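Local atomic coordinates of acetyl-CoA C-acetyltransferase (Syntrophomonas wolfei subsp. wolfei, PDB entry 7N7Z), a protein that probably catalyses the thiolase reaction that joins two acetyl-CoA molecules into acetoacetyl-CoA, or its reverse, as an acetyl-CoA C-acetyltransferase. Residues Gln90-Glu100 and Leu387-Ser397; Asp112-Ser123 and Ile253-Ser264. One frame throughout, in Å; residues are numbered along the deposited sequence.

Contact 1: Gln90-Glu100 and Leu387-Ser397; sequences QNCASGMRATE and LCVGGGSAMAS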
ATOM      1  N   GLN B  90      10.626 -13.068  22.145  1.00 32.72           N
ATOM      2  CA  GLN B  90       9.938 -12.824  23.409  1.00 34.19           C
ATOM      3  C   GLN B  90       9.894 -11.322  23.669  1.00 40.00           C
ATOM      4  O   GLN B  90      10.210 -10.833  24.756  1.00 36.82           O
ATOM      5  CB  GLN B  90      10.608 -13.573  24.559  1.00 36.79           C
ATOM      6  CG  GLN B  90       9.748 -13.672  25.818  1.00 36.07           C
ATOM      7  CD  GLN B  90      10.223 -14.747  26.785  1.00 36.68           C
ATOM      8  OE1 GLN B  90      10.678 -15.814  26.373  1.00 34.33           O
ATOM      9  NE2 GLN B  90      10.106 -14.472  28.080  1.00 35.87           N
ATOM     10  N   ASN B  91       9.502 -10.573  22.634  1.00 41.65           N
ATOM     11  CA  ASN B  91       9.504  -9.113  22.641  1.00 43.45           C
ATOM     12  C   ASN B  91      10.832  -8.578  23.171  1.00 39.04           C
ATOM     13  O   ASN B  91      11.882  -8.819  22.566  1.00 38.55           O
ATOM     14  CB  ASN B  91       8.314  -8.584  23.449  1.00 41.97           C
ATOM     15  CG  ASN B  91       7.041  -8.508  22.627  1.00 45.77           C
ATOM     16  OD1 ASN B  91       7.080  -8.260  21.421  1.00 47.07           O
ATOM     17  ND2 ASN B  91       5.903  -8.718  23.277  1.00 44.28           N
ATOM     18  N   CYS B  92      10.811  -7.858  24.295  1.00 34.32           N
ATOM     19  CA  CYS B  92      12.027  -7.200  24.761  1.00 35.46           C
ATOM     20  C   CYS B  92      13.070  -8.206  25.233  1.00 36.51           C
ATOM     21  O   CYS B  92      14.271  -7.919  25.179  1.00 30.97           O
ATOM     22  CB  CYS B  92      11.686  -6.218  25.881  1.00 32.68           C
ATOM     23  SG  CYS B  92      10.223  -5.208  25.543  1.00 46.22           S
ATOM     24  N   ALA B  93      12.639  -9.380  25.692  1.00 32.19           N
ATOM     25  CA  ALA B  93      13.545 -10.415  26.166  1.00 35.14           C
ATOM     26  C   ALA B  93      13.926 -11.403  25.071  1.00 32.04           C
ATOM     27  O   ALA B  93      14.399 -12.504  25.379  1.00 31.57           O
ATOM     28  CB  ALA B  93      12.924 -11.163  27.347  1.00 35.21           C
ATOM     29  N   SER B  94      13.728 -11.033  23.805  1.00 31.42           N
ATOM     30  CA  SER B  94      14.048 -11.929  22.701  1.00 31.23           C
ATOM     31  C   SER B  94      15.490 -12.415  22.789  1.00 32.59           C
ATOM     32  O   SER B  94      15.761 -13.619  22.713  1.00 29.21           O
ATOM     33  CB  SER B  94      13.801 -11.210  21.375  1.00 33.91           C
ATOM     34  OG  SER B  94      12.445 -11.317  20.984  1.00 37.98           O
ATOM     35  N   GLY B  95      16.431 -11.484  22.961  1.00 28.88           N
ATOM     36  CA  GLY B  95      17.831 -11.862  23.029  1.00 30.89           C
ATOM     37  C   GLY B  95      18.159 -12.731  24.225  1.00 29.10           C
ATOM     38  O   GLY B  95      19.064 -13.567  24.161  1.00 30.54           O
ATOM     39  N   MET B  96      17.431 -12.552  25.330  1.00 29.09           N
ATOM     40  CA  MET B  96      17.671 -13.354  26.524  1.00 29.42           C
ATOM     41  C   MET B  96      17.045 -14.741  26.406  1.00 32.97           C
ATOM     42  O   MET B  96      17.543 -15.694  27.017  1.00 28.43           O
ATOM     43  CB  MET B  96      17.136 -12.613  27.754  1.00 28.06           C
ATOM     44  CG  MET B  96      17.277 -13.378  29.067  1.00 33.57           C
ATOM     45  SD  MET B  96      17.477 -12.401  30.586  1.00 36.11           S
ATOM     46  CE  MET B  96      18.684 -11.163  30.111  1.00 36.02           C
ATOM     47  N   ARG B  97      15.968 -14.878  25.623  1.00 27.40           N
ATOM     48  CA  ARG B  97      15.387 -16.196  25.381  1.00 27.69           C
ATOM     49  C   ARG B  97      16.196 -16.976  24.352  1.00 28.92           C
ATOM     50  O   ARG B  97      16.355 -18.195  24.480  1.00 30.11           O
ATOM     51  CB  ARG B  97      13.931 -16.065  24.921  1.00 33.34           C
ATOM     52  CG  ARG B  97      13.160 -17.388  24.891  1.00 31.95           C
ATOM     53  CD  ARG B  97      13.026 -18.006  26.283  1.00 34.36           C
ATOM     54  NE  ARG B  97      12.416 -19.331  26.254  1.00 38.05           N
ATOM     55  CZ  ARG B  97      11.121 -19.572  26.424  1.00 36.65           C
ATOM     56  NH1 ARG B  97      10.251 -18.593  26.609  1.00 36.07           N
ATOM     57  NH2 ARG B  97      10.689 -20.830  26.408  1.00 33.11           N
ATOM     58  N   ALA B  98      16.703 -16.296  23.320  1.00 24.60           N
ATOM     59  CA  ALA B  98      17.651 -16.935  22.415  1.00 30.79           C
ATOM     60  C   ALA B  98      18.848 -17.476  23.184  1.00 30.43           C
ATOM     61  O   ALA B  98      19.343 -18.572  22.896  1.00 32.12           O
ATOM     62  CB  ALA B  98      18.109 -15.946  21.343  1.00 30.19           C
ATOM     63  N   THR B  99      19.323 -16.716  24.173  1.00 28.52           N
ATOM     64  CA  THR B  99      20.429 -17.180  25.002  1.00 32.46           C
ATOM     65  C   THR B  99      20.059 -18.456  25.746  1.00 31.49           C
ATOM     66  O   THR B  99      20.853 -19.401  25.805  1.00 31.54           O
ATOM     67  CB  THR B  99      20.835 -16.082  25.986  1.00 26.99           C
ATOM     68  OG1 THR B  99      21.329 -14.949  25.261  1.00 30.38           O
ATOM     69  CG2 THR B  99      21.910 -16.580  26.941  1.00 27.72           C
ATOM     70  N   GLU B 100      18.853 -18.504  26.316  1.00 33.48           N
ATOM     71  CA  GLU B 100      18.427 -19.697  27.041  1.00 33.06           C
ATOM     72  C   GLU B 100      18.325 -20.898  26.111  1.00 33.67           C
ATOM     73  O   GLU B 100      18.859 -21.974  26.405  1.00 32.71           O
ATOM     74  CB  GLU B 100      17.087 -19.439  27.732  1.00 34.10           C
ATOM     75  CG  GLU B 100      16.752 -20.462  28.806  1.00 38.58           C
ATOM     76  CD  GLU B 100      15.375 -20.258  29.412  1.00 40.08           C
ATOM     77  OE1 GLU B 100      15.244 -20.395  30.647  1.00 39.54           O
ATOM     78  OE2 GLU B 100      14.422 -19.971  28.656  1.00 39.95           O
ATOM     79  N   LEU B 387      14.856  -7.957  32.596  1.00 37.44           N
ATOM     80  CA  LEU B 387      14.113  -6.932  31.874  1.00 37.87           C
ATOM     81  C   LEU B 387      12.662  -7.363  31.736  1.00 39.10           C
ATOM     82  O   LEU B 387      12.363  -8.555  31.607  1.00 36.24           O
ATOM     83  CB  LEU B 387      14.726  -6.667  30.491  1.00 37.69           C
ATOM     84  CG  LEU B 387      14.474  -7.690  29.379  1.00 38.72           C
ATOM     85  CD1 LEU B 387      14.815  -7.077  28.030  1.00 35.01           C
ATOM     86  CD2 LEU B 387      15.270  -8.965  29.604  1.00 36.59           C
ATOM     87  N   CYS B 388      11.767  -6.377  31.769  1.00 38.26           N
ATOM     88  CA  CYS B 388      10.355  -6.621  31.531  1.00 37.86           C
ATOM     89  C   CYS B 388      10.117  -6.922  30.053  1.00 37.19           C
ATOM     90  O   CYS B 388      10.979  -6.700  29.197  1.00 39.92           O
ATOM     91  CB  CYS B 388       9.523  -5.416  31.967  1.00 38.84           C
ATOM     92  SG  CYS B 388       9.722  -3.960  30.917  1.00 39.42           S
ATOM     93  N   VAL B 389       8.923  -7.426  29.753  1.00 39.26           N
ATOM     94  CA  VAL B 389       8.573  -7.850  28.402  1.00 36.79           C
ATOM     95  C   VAL B 389       7.142  -7.430  28.104  1.00 41.18           C
ATOM     96  O   VAL B 389       6.250  -7.579  28.946  1.00 39.25           O
ATOM     97  CB  VAL B 389       8.735  -9.374  28.232  1.00 39.13           C
ATOM     98  CG1 VAL B 389       7.940  -9.871  27.033  1.00 39.72           C
ATOM     99  CG2 VAL B 389      10.197  -9.735  28.090  1.00 36.68           C
ATOM    100  N   GLY B 390       6.925  -6.909  26.899  1.00 37.96           N
ATOM    101  CA  GLY B 390       5.581  -6.642  26.429  1.00 44.19           C
ATOM    102  C   GLY B 390       4.733  -7.895  26.487  1.00 41.03           C
ATOM    103  O   GLY B 390       5.103  -8.928  25.921  1.00 40.34           O
ATOM    104  N   GLY B 391       3.594  -7.817  27.174  1.00 41.00           N
ATOM    105  CA  GLY B 391       2.750  -8.956  27.431  1.00 41.83           C
ATOM    106  C   GLY B 391       2.893  -9.513  28.834  1.00 45.75           C
ATOM    107  O   GLY B 391       1.910 -10.008  29.397  1.00 44.82           O
ATOM    108  N   GLY B 392       4.095  -9.448  29.407  1.00 51.25           N
ATOM    109  CA  GLY B 392       4.292  -9.829  30.791  1.00 51.50           C
ATOM    110  C   GLY B 392       5.437 -10.792  31.031  1.00 50.40           C
ATOM    111  O   GLY B 392       6.139 -10.679  32.041  1.00 50.48           O
ATOM    112  N   SER B 393       5.639 -11.742  30.120  1.00 43.21           N
ATOM    113  CA  SER B 393       6.624 -12.798  30.332  1.00 40.20           C
ATOM    114  C   SER B 393       8.040 -12.238  30.390  1.00 40.25           C
ATOM    115  O   SER B 393       8.741 -12.199  29.373  1.00 38.79           O
ATOM    116  CB  SER B 393       6.517 -13.851  29.227  1.00 40.37           C
ATOM    117  OG  SER B 393       5.279 -14.541  29.298  1.00 40.85           O
ATOM    118  N   ALA B 394       8.474 -11.820  31.576  1.00 39.51           N
ATOM    119  CA  ALA B 394       9.791 -11.232  31.759  1.00 39.05           C
ATOM    120  C   ALA B 394      10.838 -12.315  32.012  1.00 38.44           C
ATOM    121  O   ALA B 394      10.521 -13.482  32.250  1.00 37.61           O
ATOM    122  CB  ALA B 394       9.771 -10.233  32.916  1.00 35.62           C
ATOM    123  N   MET B 395      12.106 -11.909  31.966  1.00 38.28           N
ATOM    124  CA  MET B 395      13.216 -12.839  32.099  1.00 35.96           C
ATOM    125  C   MET B 395      14.292 -12.244  32.996  1.00 38.43           C
ATOM    126  O   MET B 395      14.382 -11.027  33.180  1.00 33.84           O
ATOM    127  CB  MET B 395      13.823 -13.191  30.736  1.00 32.07           C
ATOM    128  CG  MET B 395      13.104 -14.313  30.011  1.00 36.83           C
ATOM    129  SD  MET B 395      13.919 -14.771  28.470  1.00 40.20           S
ATOM    130  CE  MET B 395      15.023 -16.061  29.049  1.00 36.24           C
ATOM    131  N   ALA B 396      15.112 -13.134  33.551  1.00 38.20           N
ATOM    132  CA  ALA B 396      16.275 -12.757  34.338  1.00 40.01           C
ATOM    133  C   ALA B 396      17.313 -13.860  34.205  1.00 37.95           C
ATOM    134  O   ALA B 396      16.974 -15.025  33.990  1.00 35.18           O
ATOM    135  CB  ALA B 396      15.917 -12.529  35.811  1.00 38.09           C
ATOM    136  N   SER B 397      18.584 -13.482  34.331  1.00 36.89           N
ATOM    137  CA  SER B 397      19.673 -14.436  34.186  1.00 34.07           C
ATOM    138  C   SER B 397      20.818 -14.030  35.101  1.00 38.57           C
ATOM    139  O   SER B 397      21.003 -12.847  35.401  1.00 37.49           O
ATOM    140  CB  SER B 397      20.157 -14.521  32.733  1.00 33.53           C
ATOM    141  OG  SER B 397      20.486 -13.240  32.227  1.00 33.61           O
TER
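The carboxamide of Q90 lies in one plane with its bond to S393: NE2 donates to S393 O over 2.9 Å, although it arrives from above the plane of that carbonyl. R97 NH1 donates to Q90 OE1 at 2.8 Å, and Q90 CD lies at the edge of the guanidinium, in its plane. CG of Q90 stands anti to the backbone N (chi1 -165°), and the extended chain carries the amide to S393. If an alanine stood here, S393 O would probably lose this donor and R97 NH1 its acceptor. A second amide, that of N91, bonds through ND2 to G390 O (2.8 Å), again from above the carbonyl plane. Between the Q90 amide and the helix, unbranched M395 threads in, crossing R97 at about a right angle, with its CE 3.5 Å from M96 CG. Small A93 lets L387 come close, its CB lying 3.9 Å from L387 CD2. C92, the predicted acyl-carrying cysteine, brings CB to 3.4 Å from the carbonyl O of C388, a predicted proton acceptor. This is the probable thiolase active site, with H358 beside C92. Charged R97 and E100 also pair with E54 and K110 of the second subunit. Residues 94-100 of helix 94-107 run at 56° to residues 394-397 of strand 394-400; M395 and S397 also touch I282 of the adjacent strand 277-285, while M96 reaches I368 of helix 360-378.

Contact 2: Asp112-Ser123 and Ile253-Ser264; sequences DISLVTAVESMS and INDCAAAAVFMS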
ATOM      1  N   ASP B 112      27.668 -28.209  21.017  1.00 40.24           N
ATOM      2  CA  ASP B 112      28.848 -27.813  21.774  1.00 41.42           C
ATOM      3  C   ASP B 112      29.140 -26.324  21.673  1.00 38.18           C
ATOM      4  O   ASP B 112      29.618 -25.728  22.644  1.00 34.60           O
ATOM      5  CB  ASP B 112      30.072 -28.599  21.293  1.00 40.41           C
ATOM      6  CG  ASP B 112      29.866 -30.098  21.369  1.00 46.12           C
ATOM      7  OD1 ASP B 112      29.105 -30.545  22.253  1.00 47.10           O
ATOM      8  OD2 ASP B 112      30.461 -30.830  20.549  1.00 46.99           O
ATOM      9  N   ILE B 113      28.855 -25.713  20.524  1.00 38.30           N
ATOM     10  CA  ILE B 113      29.077 -24.292  20.294  1.00 37.41           C
ATOM     11  C   ILE B 113      27.829 -23.729  19.632  1.00 37.00           C
ATOM     12  O   ILE B 113      27.376 -24.253  18.609  1.00 35.67           O
ATOM     13  CB  ILE B 113      30.315 -24.036  19.412  1.00 38.82           C
ATOM     14  CG1 ILE B 113      31.487 -24.910  19.868  1.00 38.38           C
ATOM     15  CG2 ILE B 113      30.686 -22.557  19.438  1.00 37.10           C
ATOM     16  CD1 ILE B 113      32.729 -24.764  19.017  1.00 40.14           C
ATOM     17  N   SER B 114      27.276 -22.665  20.213  1.00 33.33           N
ATOM     18  CA  SER B 114      26.064 -22.042  19.701  1.00 35.13           C
ATOM     19  C   SER B 114      26.285 -20.545  19.557  1.00 33.39           C
ATOM     20  O   SER B 114      26.785 -19.894  20.480  1.00 34.23           O
ATOM     21  CB  SER B 114      24.871 -22.307  20.626  1.00 34.31           C
ATOM     22  OG  SER B 114      24.436 -23.653  20.528  1.00 35.60           O
ATOM     23  N   LEU B 115      25.917 -20.008  18.398  1.00 30.50           N
ATOM     24  CA  LEU B 115      25.924 -18.571  18.171  1.00 30.05           C
ATOM     25  C   LEU B 115      24.538 -18.018  18.475  1.00 29.54           C
ATOM     26  O   LEU B 115      23.530 -18.590  18.049  1.00 28.27           O
ATOM     27  CB  LEU B 115      26.322 -18.256  16.729  1.00 27.55           C
ATOM     28  CG  LEU B 115      26.177 -16.797  16.290  1.00 29.07           C
ATOM     29  CD1 LEU B 115      27.001 -15.877  17.178  1.00 29.17           C
ATOM     30  CD2 LEU B 115      26.576 -16.636  14.831  1.00 28.40           C
ATOM     31  N   VAL B 116      24.489 -16.921  19.222  1.00 27.56           N
ATOM     32  CA  VAL B 116      23.241 -16.228  19.519  1.00 28.78           C
ATOM     33  C   VAL B 116      23.356 -14.814  18.972  1.00 27.54           C
ATOM     34  O   VAL B 116      24.280 -14.076  19.337  1.00 28.29           O
ATOM     35  CB  VAL B 116      22.930 -16.209  21.024  1.00 26.82           C
ATOM     36  CG1 VAL B 116      21.651 -15.423  21.291  1.00 29.13           C
ATOM     37  CG2 VAL B 116      22.810 -17.624  21.559  1.00 31.78           C
ATOM     38  N   THR B 117      22.431 -14.442  18.094  1.00 30.38           N
ATOM     39  CA  THR B 117      22.344 -13.089  17.567  1.00 29.83           C
ATOM     40  C   THR B 117      21.034 -12.462  18.021  1.00 29.06           C
ATOM     41  O   THR B 117      20.000 -13.135  18.082  1.00 29.30           O
ATOM     42  CB  THR B 117      22.426 -13.071  16.037  1.00 30.85           C
ATOM     43  OG1 THR B 117      21.344 -13.831  15.486  1.00 34.27           O
ATOM     44  CG2 THR B 117      23.749 -13.651  15.567  1.00 31.06           C
ATOM     45  N   ALA B 118      21.088 -11.174  18.347  1.00 27.51           N
ATOM     46  CA  ALA B 118      19.917 -10.428  18.793  1.00 31.37           C
ATOM     47  C   ALA B 118      19.951  -9.071  18.109  1.00 27.16           C
ATOM     48  O   ALA B 118      20.922  -8.326  18.266  1.00 29.28           O
ATOM     49  CB  ALA B 118      19.904 -10.274  20.316  1.00 29.96           C
ATOM     50  N   VAL B 119      18.907  -8.752  17.346  1.00 28.34           N
ATOM     51  CA  VAL B 119      18.932  -7.576  16.488  1.00 28.82           C
ATOM     52  C   VAL B 119      17.540  -6.972  16.404  1.00 33.60           C
ATOM     53  O   VAL B 119      16.526  -7.674  16.474  1.00 30.29           O
ATOM     54  CB  VAL B 119      19.459  -7.918  15.075  1.00 28.97           C
ATOM     55  CG1 VAL B 119      18.515  -8.885  14.370  1.00 29.09           C
ATOM     56  CG2 VAL B 119      19.635  -6.646  14.258  1.00 29.54           C
ATOM     57  N   GLU B 120      17.504  -5.651  16.249  1.00 30.95           N
ATOM     58  CA  GLU B 120      16.268  -4.937  15.945  1.00 31.38           C
ATOM     59  C   GLU B 120      16.648  -3.663  15.206  1.00 31.20           C
ATOM     60  O   GLU B 120      17.297  -2.785  15.781  1.00 33.58           O
ATOM     61  CB  GLU B 120      15.477  -4.620  17.209  1.00 32.56           C
ATOM     62  CG  GLU B 120      13.996  -4.371  16.954  1.00 37.12           C
ATOM     63  CD  GLU B 120      13.291  -5.592  16.405  1.00 35.67           C
ATOM     64  OE1 GLU B 120      13.316  -6.640  17.082  1.00 36.26           O
ATOM     65  OE2 GLU B 120      12.717  -5.509  15.299  1.00 40.72           O
ATOM     66  N   SER B 121      16.260  -3.570  13.938  1.00 29.42           N
ATOM     67  CA  SER B 121      16.432  -2.360  13.140  1.00 28.94           C
ATOM     68  C   SER B 121      15.051  -1.726  13.008  1.00 30.09           C
ATOM     69  O   SER B 121      14.364  -1.879  11.996  1.00 30.31           O
ATOM     70  CB  SER B 121      17.055  -2.673  11.781  1.00 29.25           C
ATOM     71  OG  SER B 121      16.981  -1.551  10.917  1.00 32.67           O
ATOM     72  N   MET B 122      14.638  -1.013  14.060  1.00 29.63           N
ATOM     73  CA  MET B 122      13.296  -0.446  14.089  1.00 33.71           C
ATOM     74  C   MET B 122      13.125   0.665  13.063  1.00 30.44           C
ATOM     75  O   MET B 122      11.990   0.961  12.673  1.00 30.12           O
ATOM     76  CB  MET B 122      12.961   0.077  15.493  1.00 35.99           C
ATOM     77  CG  MET B 122      13.555  -0.751  16.633  1.00 33.79           C
ATOM     78  SD  MET B 122      13.228  -0.102  18.287  1.00 40.07           S
ATOM     79  CE  MET B 122      11.442  -0.176  18.360  1.00 37.82           C
ATOM     80  N   SER B 123      14.223   1.272  12.609  1.00 28.73           N
ATOM     81  CA  SER B 123      14.143   2.262  11.545  1.00 30.91           C
ATOM     82  C   SER B 123      13.697   1.652  10.222  1.00 30.17           C
ATOM     83  O   SER B 123      13.187   2.379   9.361  1.00 30.69           O
ATOM     84  CB  SER B 123      15.499   2.943  11.359  1.00 31.69           C
ATOM     85  OG  SER B 123      15.965   3.504  12.575  1.00 31.20           O
ATOM     86  N   ILE B 253      13.132   4.457  20.664  1.00 39.14           N
ATOM     87  CA  ILE B 253      13.059   3.557  19.519  1.00 40.41           C
ATOM     88  C   ILE B 253      14.424   3.612  18.847  1.00 36.71           C
ATOM     89  O   ILE B 253      14.909   4.700  18.511  1.00 34.78           O
ATOM     90  CB  ILE B 253      11.930   3.969  18.560  1.00 39.27           C
ATOM     91  CG1 ILE B 253      10.564   3.804  19.239  1.00 43.04           C
ATOM     92  CG2 ILE B 253      11.978   3.160  17.277  1.00 40.60           C
ATOM     93  CD1 ILE B 253      10.189   4.944  20.179  1.00 47.86           C
ATOM     94  N   ASN B 254      15.067   2.456  18.686  1.00 34.56           N
ATOM     95  CA  ASN B 254      16.484   2.449  18.347  1.00 34.46           C
ATOM     96  C   ASN B 254      16.860   1.192  17.578  1.00 34.69           C
ATOM     97  O   ASN B 254      16.156   0.181  17.613  1.00 31.06           O
ATOM     98  CB  ASN B 254      17.345   2.556  19.610  1.00 35.07           C
ATOM     99  CG  ASN B 254      16.927   3.701  20.501  1.00 35.00           C
ATOM    100  OD1 ASN B 254      16.208   3.510  21.481  1.00 34.53           O
ATOM    101  ND2 ASN B 254      17.356   4.908  20.151  1.00 36.42           N
ATOM    102  N   ASP B 255      18.001   1.275  16.896  1.00 30.12           N
ATOM    103  CA  ASP B 255      18.566   0.176  16.124  1.00 30.38           C
ATOM    104  C   ASP B 255      19.793  -0.380  16.835  1.00 30.93           C
ATOM    105  O   ASP B 255      20.585   0.378  17.407  1.00 29.09           O
ATOM    106  CB  ASP B 255      18.961   0.643  14.718  1.00 32.29           C
ATOM    107  CG  ASP B 255      17.830   1.345  13.992  1.00 30.01           C
ATOM    108  OD1 ASP B 255      16.656   0.978  14.215  1.00 28.98           O
ATOM    109  OD2 ASP B 255      18.118   2.265  13.195  1.00 28.98           O
ATOM    110  N   CYS B 256      19.958  -1.701  16.788  1.00 27.85           N
ATOM    111  CA  CYS B 256      21.141  -2.327  17.367  1.00 25.46           C
ATOM    112  C   CYS B 256      21.140  -3.816  17.059  1.00 30.83           C
ATOM    113  O   CYS B 256      20.097  -4.412  16.775  1.00 28.23           O
ATOM    114  CB  CYS B 256      21.210  -2.121  18.883  1.00 29.82           C
ATOM    115  SG  CYS B 256      22.715  -2.784  19.628  1.00 30.58           S
ATOM    116  N   ALA B 257      22.332  -4.407  17.139  1.00 27.47           N
ATOM    117  CA  ALA B 257      22.510  -5.848  17.061  1.00 28.55           C
ATOM    118  C   ALA B 257      23.579  -6.262  18.061  1.00 26.16           C
ATOM    119  O   ALA B 257      24.617  -5.605  18.179  1.00 28.42           O
ATOM    120  CB  ALA B 257      22.911  -6.302  15.652  1.00 29.78           C
ATOM    121  N   ALA B 258      23.308  -7.341  18.788  1.00 26.83           N
ATOM    122  CA  ALA B 258      24.270  -7.954  19.690  1.00 26.90           C
ATOM    123  C   ALA B 258      24.445  -9.419  19.312  1.00 23.59           C
ATOM    124  O   ALA B 258      23.573 -10.026  18.683  1.00 28.55           O
ATOM    125  CB  ALA B 258      23.826  -7.837  21.153  1.00 25.92           C
ATOM    126  N   ALA B 259      25.586  -9.984  19.694  1.00 28.00           N
ATOM    127  CA  ALA B 259      25.867 -11.382  19.403  1.00 26.43           C
ATOM    128  C   ALA B 259      26.766 -11.951  20.488  1.00 26.74           C
ATOM    129  O   ALA B 259      27.470 -11.220  21.188  1.00 28.18           O
ATOM    130  CB  ALA B 259      26.520 -11.548  18.026  1.00 27.24           C
ATOM    131  N   ALA B 260      26.735 -13.275  20.616  1.00 26.98           N
ATOM    132  CA  ALA B 260      27.525 -13.955  21.631  1.00 28.15           C
ATOM    133  C   ALA B 260      27.776 -15.388  21.190  1.00 30.88           C
ATOM    134  O   ALA B 260      26.937 -16.004  20.527  1.00 30.75           O
ATOM    135  CB  ALA B 260      26.826 -13.931  22.995  1.00 29.79           C
ATOM    136  N   VAL B 261      28.940 -15.907  21.568  1.00 32.63           N
ATOM    137  CA  VAL B 261      29.325 -17.287  21.295  1.00 33.03           C
ATOM    138  C   VAL B 261      29.316 -18.038  22.618  1.00 35.70           C
ATOM    139  O   VAL B 261      30.087 -17.714  23.531  1.00 35.64           O
ATOM    140  CB  VAL B 261      30.704 -17.371  20.623  1.00 33.58           C
ATOM    141  CG1 VAL B 261      31.097 -18.829  20.399  1.00 35.36           C
ATOM    142  CG2 VAL B 261      30.704 -16.603  19.313  1.00 31.22           C
ATOM    143  N   PHE B 262      28.446 -19.038  22.723  1.00 32.26           N
ATOM    144  CA  PHE B 262      28.322 -19.856  23.917  1.00 33.65           C
ATOM    145  C   PHE B 262      28.950 -21.222  23.674  1.00 36.77           C
ATOM    146  O   PHE B 262      29.019 -21.701  22.538  1.00 37.75           O
ATOM    147  CB  PHE B 262      26.854 -20.013  24.324  1.00 34.58           C
ATOM    148  CG  PHE B 262      26.186 -18.714  24.673  1.00 30.65           C
ATOM    149  CD1 PHE B 262      25.577 -17.949  23.693  1.00 34.48           C
ATOM    150  CD2 PHE B 262      26.176 -18.253  25.977  1.00 33.70           C
ATOM    151  CE1 PHE B 262      24.966 -16.751  24.008  1.00 31.38           C
ATOM    152  CE2 PHE B 262      25.567 -17.054  26.299  1.00 33.82           C
ATOM    153  CZ  PHE B 262      24.962 -16.303  25.312  1.00 29.58           C
ATOM    154  N   MET B 263      29.413 -21.845  24.757  1.00 34.51           N
ATOM    155  CA  MET B 263      30.108 -23.117  24.654  1.00 38.37           C
ATOM    156  C   MET B 263      29.945 -23.903  25.944  1.00 35.98           C
ATOM    157  O   MET B 263      29.812 -23.329  27.029  1.00 34.92           O
ATOM    158  CB  MET B 263      31.602 -22.924  24.382  1.00 38.00           C
ATOM    159  CG  MET B 263      31.938 -22.606  22.946  1.00 39.85           C
ATOM    160  SD  MET B 263      33.717 -22.494  22.686  1.00 41.24           S
ATOM    161  CE  MET B 263      33.774 -21.204  21.445  1.00 45.12           C
ATOM    162  N   SER B 264      29.965 -25.225  25.813  1.00 35.29           N
ATOM    163  CA  SER B 264      30.159 -26.074  26.977  1.00 39.76           C
ATOM    164  C   SER B 264      31.544 -25.815  27.556  1.00 39.54           C
ATOM    165  O   SER B 264      32.509 -25.584  26.821  1.00 35.77           O
ATOM    166  CB  SER B 264      30.006 -27.546  26.598  1.00 40.77           C
ATOM    167  OG  SER B 264      31.100 -27.983  25.811  1.00 41.70           O
TER
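V116 and F262 form the apolar centre on one face of this antiparallel strand pair, V116 CG2 standing 3.4 Å from F262 CE1. The phenyl ring takes S114 O at its edge, in plane, while small A118 lets G95 of helix 94-107 come close to the same face. On the other face V119 CG2 rests 3.6 Å from A257 CB, and I113 lies alongside M263, CG2 to CG 3.7 Å, both pointing the same way. T117 and V119 there also touch helix 30-45. Paired backbone bonds run from S114 with F262 to E120 with C256, so the peptide groups of these buried strands are matched to one another.

Toward the polar end, M122 crosses I253 at about a right angle, its CE 3.5 Å from I253 CG2, and its SD accepts a weak bond from N254 N. D255 finishes the edge. With CG beside its own backbone N (chi1 -53°), the carboxylate turns to S123: OD1 takes S123 N at 2.9 Å from the syn side, and OD2 accepts S123 OG at 2.6 Å through its syn lone pair. Serine suits this place because backbone and side chain donate together, while S123 OG also meets L22 N.

Two donors gripping one buried carboxylate would favour its charged form and fix the turn leaving strand 113-121. At the same end N254 OD1 bonds to H358 N and E120 holds C60 N and L61 N, consistent with strand ends that shape the rim of the catalytic centre.

From the N terminus, the chain passes through 90-100, then directly on through helix 94-107 into strand 113-121. Contact 2 closes a loop of 129 residues when strand 254-264 pairs back with it, all within the N-terminal thiolase domain. Only later does 387-397 return to 90-100, closing the far longer loop of contact 1, which encloses contact 2 entirely; the two do not cross. Contact 1 thereby joins the N- and C-terminal thiolase domains. The helix is the shared piece: T99 CG2 packs 3.5 Å from F262 CZ, and A98 meets V116, consistent with the buried middle layer of the five-layered thiolase fold.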